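Local coordinates for protein gamma-glutamyltranspeptidase (PDB 6J3A) that probably cleaves gamma-glutamyl bonds or transfers the gamma-glutamyl group, or acts on a related substrate, as an LmbA-like homologue of the gamma-glutamyltranspeptidases, which are Ntn-hydrolases, at residues A[286-291]-A[310-315]; A[352-357]-A[362-367]. All blocks are in the same frame, centred on the assembly; numbering follows the deposited sequence.

Along the chain the contacts follow in series: interaction 1 closes before interaction 2 opens, and their centres lie about 15 Å apart on the same side of the chain's centre. Interaction 1 joins helix 280-288 to helix 299-319 in a buried layer; interaction 2 folds a loop between helix 334-341 and strand 424-428 back on itself at the surface. Helix 299-319 connects them. Asp315 OD1 probably accepts a hydrogen bond from Gly355 N at 2.8 Å. Beside it, Ala314 CB packs 3.5 Å from Pro354 N. The loop is thereby laid on the outer side of the helical layer, and Arg340 of helix 334-341 reaches residues of both contacts.

Interaction 1: A[286-291]-A[310-315]; sequences LALLPP and KLAMAD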
ATOM      1  N   LEU A 286     -11.571 -15.603 -24.370  1.00 31.77           N
ATOM      2  CA  LEU A 286     -12.177 -16.585 -23.468  1.00 31.75           C
ATOM      3  C   LEU A 286     -12.979 -17.620 -24.233  1.00 31.98           C
ATOM      4  O   LEU A 286     -12.900 -18.820 -23.940  1.00 32.95           O
ATOM      5  CB  LEU A 286     -13.114 -15.890 -22.474  1.00 31.49           C
ATOM      6  CG  LEU A 286     -12.487 -15.052 -21.371  1.00 30.80           C
ATOM      7  CD1 LEU A 286     -13.570 -14.298 -20.620  1.00 30.75           C
ATOM      8  CD2 LEU A 286     -11.704 -15.928 -20.416  1.00 31.20           C
ATOM      9  N   ALA A 287     -13.766 -17.140 -25.198  1.00 30.40           N
ATOM     10  CA  ALA A 287     -14.506 -18.013 -26.114  1.00 29.92           C
ATOM     11  C   ALA A 287     -13.620 -18.946 -26.949  1.00 29.19           C
ATOM     12  O   ALA A 287     -14.043 -20.026 -27.342  1.00 29.39           O
ATOM     13  CB  ALA A 287     -15.375 -17.180 -27.028  1.00 29.72           C
ATOM     14  N   LEU A 288     -12.394 -18.523 -27.208  1.00 29.75           N
ATOM     15  CA  LEU A 288     -11.428 -19.337 -27.953  1.00 31.20           C
ATOM     16  C   LEU A 288     -10.910 -20.539 -27.186  1.00 31.73           C
ATOM     17  O   LEU A 288     -10.489 -21.524 -27.792  1.00 32.06           O
ATOM     18  CB  LEU A 288     -10.228 -18.477 -28.403  1.00 31.07           C
ATOM     19  CG  LEU A 288     -10.011 -18.102 -29.877  1.00 31.33           C
ATOM     20  CD1 LEU A 288     -11.173 -18.415 -30.792  1.00 31.43           C
ATOM     21  CD2 LEU A 288      -9.649 -16.627 -29.991  1.00 32.10           C
ATOM     22  N   LEU A 289     -10.938 -20.460 -25.862  1.00 32.04           N
ATOM     23  CA  LEU A 289     -10.263 -21.446 -25.040  1.00 32.57           C
ATOM     24  C   LEU A 289     -10.956 -22.803 -25.100  1.00 32.68           C
ATOM     25  O   LEU A 289     -12.177 -22.861 -25.172  1.00 32.20           O
ATOM     26  CB  LEU A 289     -10.203 -20.959 -23.592  1.00 32.26           C
ATOM     27  CG  LEU A 289      -9.417 -19.662 -23.358  1.00 31.60           C
ATOM     28  CD1 LEU A 289      -9.702 -19.113 -21.964  1.00 31.61           C
ATOM     29  CD2 LEU A 289      -7.920 -19.855 -23.577  1.00 30.92           C
ATOM     30  N   PRO A 290     -10.173 -23.899 -25.091  1.00 33.39           N
ATOM     31  CA  PRO A 290     -10.804 -25.192 -24.884  1.00 34.05           C
ATOM     32  C   PRO A 290     -11.253 -25.367 -23.426  1.00 34.75           C
ATOM     33  O   PRO A 290     -10.787 -24.646 -22.538  1.00 33.36           O
ATOM     34  CB  PRO A 290      -9.695 -26.193 -25.239  1.00 33.97           C
ATOM     35  CG  PRO A 290      -8.424 -25.465 -25.007  1.00 33.89           C
ATOM     36  CD  PRO A 290      -8.716 -24.020 -25.294  1.00 34.07           C
ATOM     37  N   PRO A 291     -12.152 -26.330 -23.174  1.00 37.00           N
ATOM     38  CA  PRO A 291     -12.588 -26.566 -21.794  1.00 37.75           C
ATOM     39  C   PRO A 291     -11.468 -27.033 -20.856  1.00 38.05           C
ATOM     40  O   PRO A 291     -11.511 -26.729 -19.666  1.00 38.35           O
ATOM     41  CB  PRO A 291     -13.677 -27.639 -21.940  1.00 38.53           C
ATOM     42  CG  PRO A 291     -13.501 -28.233 -23.299  1.00 38.30           C
ATOM     43  CD  PRO A 291     -12.870 -27.176 -24.147  1.00 38.30           C
ATOM     44  N   LYS A 310      -3.757 -13.362 -30.716  1.00 33.16           N
ATOM     45  CA  LYS A 310      -3.547 -12.950 -32.118  1.00 33.72           C
ATOM     46  C   LYS A 310      -4.829 -13.066 -32.942  1.00 33.43           C
ATOM     47  O   LYS A 310      -5.212 -12.132 -33.639  1.00 33.94           O
ATOM     48  CB  LYS A 310      -2.402 -13.753 -32.773  1.00 34.76           C
ATOM     49  CG  LYS A 310      -1.030 -13.097 -32.595  1.00 35.81           C
ATOM     50  CD  LYS A 310       0.022 -13.989 -31.955  1.00 36.06           C
ATOM     51  CE  LYS A 310       1.057 -14.489 -32.930  1.00 36.54           C
ATOM     52  NZ  LYS A 310       2.197 -15.099 -32.190  1.00 37.19           N
ATOM     53  N   LEU A 311      -5.501 -14.203 -32.829  1.00 33.23           N
ATOM     54  CA  LEU A 311      -6.727 -14.446 -33.577  1.00 32.33           C
ATOM     55  C   LEU A 311      -7.857 -13.529 -33.124  1.00 31.84           C
ATOM     56  O   LEU A 311      -8.657 -13.096 -33.944  1.00 33.09           O
ATOM     57  CB  LEU A 311      -7.157 -15.911 -33.446  1.00 32.67           C
ATOM     58  CG  LEU A 311      -6.172 -16.981 -33.939  1.00 32.59           C
ATOM     59  CD1 LEU A 311      -6.651 -18.364 -33.535  1.00 32.45           C
ATOM     60  CD2 LEU A 311      -5.969 -16.912 -35.443  1.00 32.81           C
ATOM     61  N   ALA A 312      -7.935 -13.241 -31.828  1.00 31.06           N
ATOM     62  CA  ALA A 312      -8.971 -12.329 -31.324  1.00 30.32           C
ATOM     63  C   ALA A 312      -8.693 -10.897 -31.760  1.00 30.00           C
ATOM     64  O   ALA A 312      -9.622 -10.163 -32.065  1.00 30.66           O
ATOM     65  CB  ALA A 312      -9.099 -12.414 -29.812  1.00 29.82           C
ATOM     66  N   MET A 313      -7.418 -10.512 -31.797  1.00 30.03           N
ATOM     67  CA  MET A 313      -7.015  -9.163 -32.220  1.00 30.53           C
ATOM     68  C   MET A 313      -7.285  -8.907 -33.699  1.00 30.59           C
ATOM     69  O   MET A 313      -7.688  -7.817 -34.095  1.00 31.66           O
ATOM     70  CB  MET A 313      -5.537  -8.931 -31.904  1.00 31.15           C
ATOM     71  CG  MET A 313      -5.259  -8.717 -30.425  1.00 32.74           C
ATOM     72  SD  MET A 313      -6.132  -7.314 -29.674  1.00 35.10           S
ATOM     73  CE  MET A 313      -4.761  -6.212 -29.384  1.00 36.21           C
ATOM     74  N   ALA A 314      -7.056  -9.927 -34.509  1.00 31.55           N
ATOM     75  CA  ALA A 314      -7.379  -9.901 -35.929  1.00 31.34           C
ATOM     76  C   ALA A 314      -8.842  -9.579 -36.150  1.00 30.24           C
ATOM     77  O   ALA A 314      -9.188  -8.775 -37.015  1.00 29.42           O
ATOM     78  CB  ALA A 314      -7.043 -11.244 -36.556  1.00 31.27           C
ATOM     79  N   ASP A 315      -9.687 -10.228 -35.359  1.00 30.48           N
ATOM     80  CA  ASP A 315     -11.131 -10.007 -35.412  1.00 30.36           C
ATOM     81  C   ASP A 315     -11.468  -8.603 -34.927  1.00 30.57           C
ATOM     82  O   ASP A 315     -12.328  -7.951 -35.500  1.00 29.19           O
ATOM     83  CB  ASP A 315     -11.892 -11.064 -34.593  1.00 30.11           C
ATOM     84  CG  ASP A 315     -12.203 -12.344 -35.391  1.00 30.44           C
ATOM     85  OD1 ASP A 315     -11.992 -12.384 -36.632  1.00 29.58           O
ATOM     86  OD2 ASP A 315     -12.692 -13.317 -34.757  1.00 30.41           O
TER
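One side chain, Leu288, makes the whole contact from segment 286-291, meeting Leu311 and Ala312 on helix 299-319 and burying 87 Å² between the segments. The approach to it is helical: Leu286 O accepts Leu289 N at 3.2 Å, while the side chains of Leu286 and Ala287 pack on Tyr263 of strand 256-265. Ala287 also touches Asn337. At Leu288 the path comes nearest to the second helix, with its CA 8.2 Å from Ala312 CA, a spacing that a single leucine spans. Its nearly eclipsed chi2 of 11° turns CD1 back toward CA and leaves CD2 facing helix 299-319. CD2 lies 4.3 Å from Leu311 CB. The same methyl is 4.2 Å from Ala312 N and about as far from Ala312 CB, so it rests over the junction between the two residues. All three residues are buried. Ntn-hydrolases are built as an alpha-beta-beta-alpha sandwich, and these helices are consistent with one of its outer helical layers. Helix 334-341 shares the interface, its Asn337 and Arg340 touching Leu288 and Arg340 also reaching Leu311. Ala312 continues the packing against Val281, Gln284 and Gln285, one or two turns back on helix 280-288. Leu288 O accepts from Arg341 NE, linking this part of the chain to helix 334-341. Beyond it the chain leaves the interface, and Leu289 packs on Trp265 instead.

Interaction 2: A[352-357]-A[362-367]; sequences LRPGSP and ARLSAH
Pro354 and Ala362 form the close part of this contact, with Pro354 CG 4.0 Å from Ala362 CB. That methyl serves two neighbours: besides the proline ring it lies 4.0 Å from Gly355 O, so Ala362 CB sits against the ring and the following carbonyl together. Gly355 O is itself engaged as acceptor for Trp319 NE1, and the Pro354 ring touches Ala318, two contacts that secure this side of the loop to helix 299-319. Arg353 O, one residue earlier, accepts from Arg340 NH2 of helix 334-341.

Packing is looser around Leu364. Its chi2 of 167° carries CD1 outward, anti to CA, and CD1 makes the closer approach to Pro354, 4.2 Å from Pro354 CG. Its other branch, CD2, makes the approach to Leu352, standing 4.3 Å from Leu352 CD2. Both are ordinary van der Waals distances. Leu352 also touches Ala314 of helix 299-319, so it bridges the helix and Leu364. Nothing polar joins the two runs: the close approaches are between apolar side chains, with Gly355 O beside the Ala362 methyl, and 191 Å² is buried in all. The solvent side is marked by Arg363, whose CB points away from segment 352-357 and which is exposed.

After Leu364 the chain turns away. Ser365 OG accepts from His367 N at 2.9 Å with an N-H...O angle of 135°, and Ala366 N is held by Glu466. Because neither run forms helix or strand, the pairing is side-chain packing within an irregular loop, followed by an ST turn at Ser365, where the chain leaves the contact.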
ATOM      1  N   LEU A 352      -1.746 -12.024 -39.693  1.00 40.62           N
ATOM      2  CA  LEU A 352      -3.010 -11.507 -39.187  1.00 40.73           C
ATOM      3  C   LEU A 352      -4.132 -12.293 -39.863  1.00 40.87           C
ATOM      4  O   LEU A 352      -4.243 -12.269 -41.084  1.00 41.45           O
ATOM      5  CB  LEU A 352      -3.139 -10.016 -39.487  1.00 39.53           C
ATOM      6  CG  LEU A 352      -4.299  -9.309 -38.784  1.00 39.24           C
ATOM      7  CD1 LEU A 352      -4.027  -9.235 -37.291  1.00 39.28           C
ATOM      8  CD2 LEU A 352      -4.507  -7.912 -39.351  1.00 39.61           C
ATOM      9  N   ARG A 353      -4.949 -12.990 -39.072  1.00 39.46           N
ATOM     10  CA  ARG A 353      -5.933 -13.946 -39.606  1.00 39.38           C
ATOM     11  C   ARG A 353      -7.333 -13.703 -39.050  1.00 39.08           C
ATOM     12  O   ARG A 353      -7.771 -14.434 -38.158  1.00 39.04           O
ATOM     13  CB  ARG A 353      -5.508 -15.378 -39.270  1.00 39.71           C
ATOM     14  CG  ARG A 353      -4.200 -15.808 -39.921  1.00 41.41           C
ATOM     15  CD  ARG A 353      -3.324 -16.576 -38.945  1.00 42.32           C
ATOM     16  NE  ARG A 353      -3.588 -18.013 -38.946  1.00 43.30           N
ATOM     17  CZ  ARG A 353      -3.522 -18.831 -37.886  1.00 43.31           C
ATOM     18  NH1 ARG A 353      -3.235 -18.394 -36.664  1.00 42.65           N
ATOM     19  NH2 ARG A 353      -3.768 -20.126 -38.051  1.00 44.18           N
ATOM     20  N   PRO A 354      -8.048 -12.691 -39.578  1.00 37.81           N
ATOM     21  CA  PRO A 354      -9.412 -12.468 -39.112  1.00 37.98           C
ATOM     22  C   PRO A 354     -10.343 -13.515 -39.680  1.00 38.25           C
ATOM     23  O   PRO A 354     -10.110 -14.026 -40.775  1.00 39.12           O
ATOM     24  CB  PRO A 354      -9.769 -11.085 -39.670  1.00 37.96           C
ATOM     25  CG  PRO A 354      -8.845 -10.865 -40.813  1.00 37.80           C
ATOM     26  CD  PRO A 354      -7.739 -11.885 -40.770  1.00 37.28           C
ATOM     27  N   GLY A 355     -11.390 -13.825 -38.935  1.00 38.52           N
ATOM     28  CA  GLY A 355     -12.344 -14.834 -39.346  1.00 38.23           C
ATOM     29  C   GLY A 355     -13.541 -14.253 -40.058  1.00 37.89           C
ATOM     30  O   GLY A 355     -13.607 -13.045 -40.330  1.00 35.65           O
ATOM     31  N   SER A 356     -14.489 -15.150 -40.321  1.00 38.25           N
ATOM     32  CA  SER A 356     -15.676 -14.884 -41.116  1.00 40.48           C
ATOM     33  C   SER A 356     -16.993 -15.145 -40.352  1.00 39.97           C
ATOM     34  O   SER A 356     -17.749 -16.062 -40.707  1.00 38.03           O
ATOM     35  CB  SER A 356     -15.611 -15.715 -42.407  1.00 41.24           C
ATOM     36  OG  SER A 356     -14.841 -15.036 -43.382  1.00 43.13           O
ATOM     37  N   PRO A 357     -17.287 -14.320 -39.320  1.00 41.09           N
ATOM     38  CA  PRO A 357     -18.569 -14.435 -38.604  1.00 41.87           C
ATOM     39  C   PRO A 357     -19.779 -14.391 -39.535  1.00 42.74           C
ATOM     40  O   PRO A 357     -19.981 -13.394 -40.230  1.00 41.94           O
ATOM     41  CB  PRO A 357     -18.578 -13.208 -37.676  1.00 42.02           C
ATOM     42  CG  PRO A 357     -17.566 -12.275 -38.244  1.00 42.18           C
ATOM     43  CD  PRO A 357     -16.509 -13.163 -38.835  1.00 41.60           C
ATOM     44  N   ALA A 362     -14.044 -10.566 -44.420  1.00 46.30           N
ATOM     45  CA  ALA A 362     -13.323  -9.571 -43.645  1.00 44.59           C
ATOM     46  C   ALA A 362     -12.700  -8.527 -44.568  1.00 45.14           C
ATOM     47  O   ALA A 362     -11.949  -8.874 -45.491  1.00 42.34           O
ATOM     48  CB  ALA A 362     -12.244 -10.251 -42.821  1.00 44.58           C
ATOM     49  N   ARG A 363     -13.025  -7.258 -44.322  1.00 46.03           N
ATOM     50  CA  ARG A 363     -12.407  -6.150 -45.047  1.00 48.59           C
ATOM     51  C   ARG A 363     -11.520  -5.340 -44.112  1.00 48.61           C
ATOM     52  O   ARG A 363     -11.974  -4.802 -43.095  1.00 49.57           O
ATOM     53  CB  ARG A 363     -13.429  -5.236 -45.730  1.00 51.82           C
ATOM     54  CG  ARG A 363     -12.926  -4.735 -47.089  1.00 55.38           C
ATOM     55  CD  ARG A 363     -13.208  -3.269 -47.367  1.00 56.61           C
ATOM     56  NE  ARG A 363     -14.606  -3.039 -47.719  1.00 57.57           N
ATOM     57  CZ  ARG A 363     -15.091  -1.901 -48.214  1.00 58.41           C
ATOM     58  NH1 ARG A 363     -16.391  -1.817 -48.496  1.00 59.02           N
ATOM     59  NH2 ARG A 363     -14.295  -0.848 -48.436  1.00 55.83           N
ATOM     60  N   LEU A 364     -10.254  -5.253 -44.495  1.00 47.32           N
ATOM     61  CA  LEU A 364      -9.210  -4.687 -43.665  1.00 45.59           C
ATOM     62  C   LEU A 364      -8.789  -3.339 -44.230  1.00 43.82           C
ATOM     63  O   LEU A 364      -8.939  -3.074 -45.426  1.00 43.79           O
ATOM     64  CB  LEU A 364      -8.006  -5.638 -43.639  1.00 46.97           C
ATOM     65  CG  LEU A 364      -8.104  -6.911 -42.793  1.00 47.56           C
ATOM     66  CD1 LEU A 364      -6.971  -7.877 -43.140  1.00 48.31           C
ATOM     67  CD2 LEU A 364      -8.082  -6.568 -41.307  1.00 47.51           C
ATOM     68  N   SER A 365      -8.257  -2.490 -43.360  1.00 41.96           N
ATOM     69  CA  SER A 365      -7.616  -1.242 -43.792  1.00 39.74           C
ATOM     70  C   SER A 365      -6.392  -1.531 -44.655  1.00 39.43           C
ATOM     71  O   SER A 365      -5.698  -2.534 -44.465  1.00 35.06           O
ATOM     72  CB  SER A 365      -7.211  -0.374 -42.590  1.00 39.08           C
ATOM     73  OG  SER A 365      -5.939   0.230 -42.770  1.00 37.57           O
ATOM     74  N   ALA A 366      -6.128  -0.619 -45.587  1.00 41.59           N
ATOM     75  CA  ALA A 366      -4.971  -0.704 -46.482  1.00 42.98           C
ATOM     76  C   ALA A 366      -3.640  -0.710 -45.706  1.00 45.28           C
ATOM     77  O   ALA A 366      -2.661  -1.310 -46.150  1.00 44.50           O
ATOM     78  CB  ALA A 366      -5.006   0.444 -47.477  1.00 42.39           C
ATOM     79  N   HIS A 367      -3.632  -0.055 -44.543  1.00 47.85           N
ATOM     80  CA  HIS A 367      -2.487  -0.031 -43.615  1.00 50.53           C
ATOM     81  C   HIS A 367      -2.285  -1.261 -42.703  1.00 51.51           C
ATOM     82  O   HIS A 367      -1.301  -1.325 -41.944  1.00 50.45           O
ATOM     83  CB  HIS A 367      -2.624   1.191 -42.714  1.00 52.52           C
ATOM     84  CG  HIS A 367      -2.412   2.481 -43.425  1.00 54.22           C
ATOM     85  ND1 HIS A 367      -3.442   3.195 -44.004  1.00 55.40           N
ATOM     86  CD2 HIS A 367      -1.281   3.184 -43.659  1.00 55.27           C
ATOM     87  CE1 HIS A 367      -2.952   4.288 -44.560  1.00 57.04           C
ATOM     88  NE2 HIS A 367      -1.644   4.304 -44.368  1.00 57.64           N
TER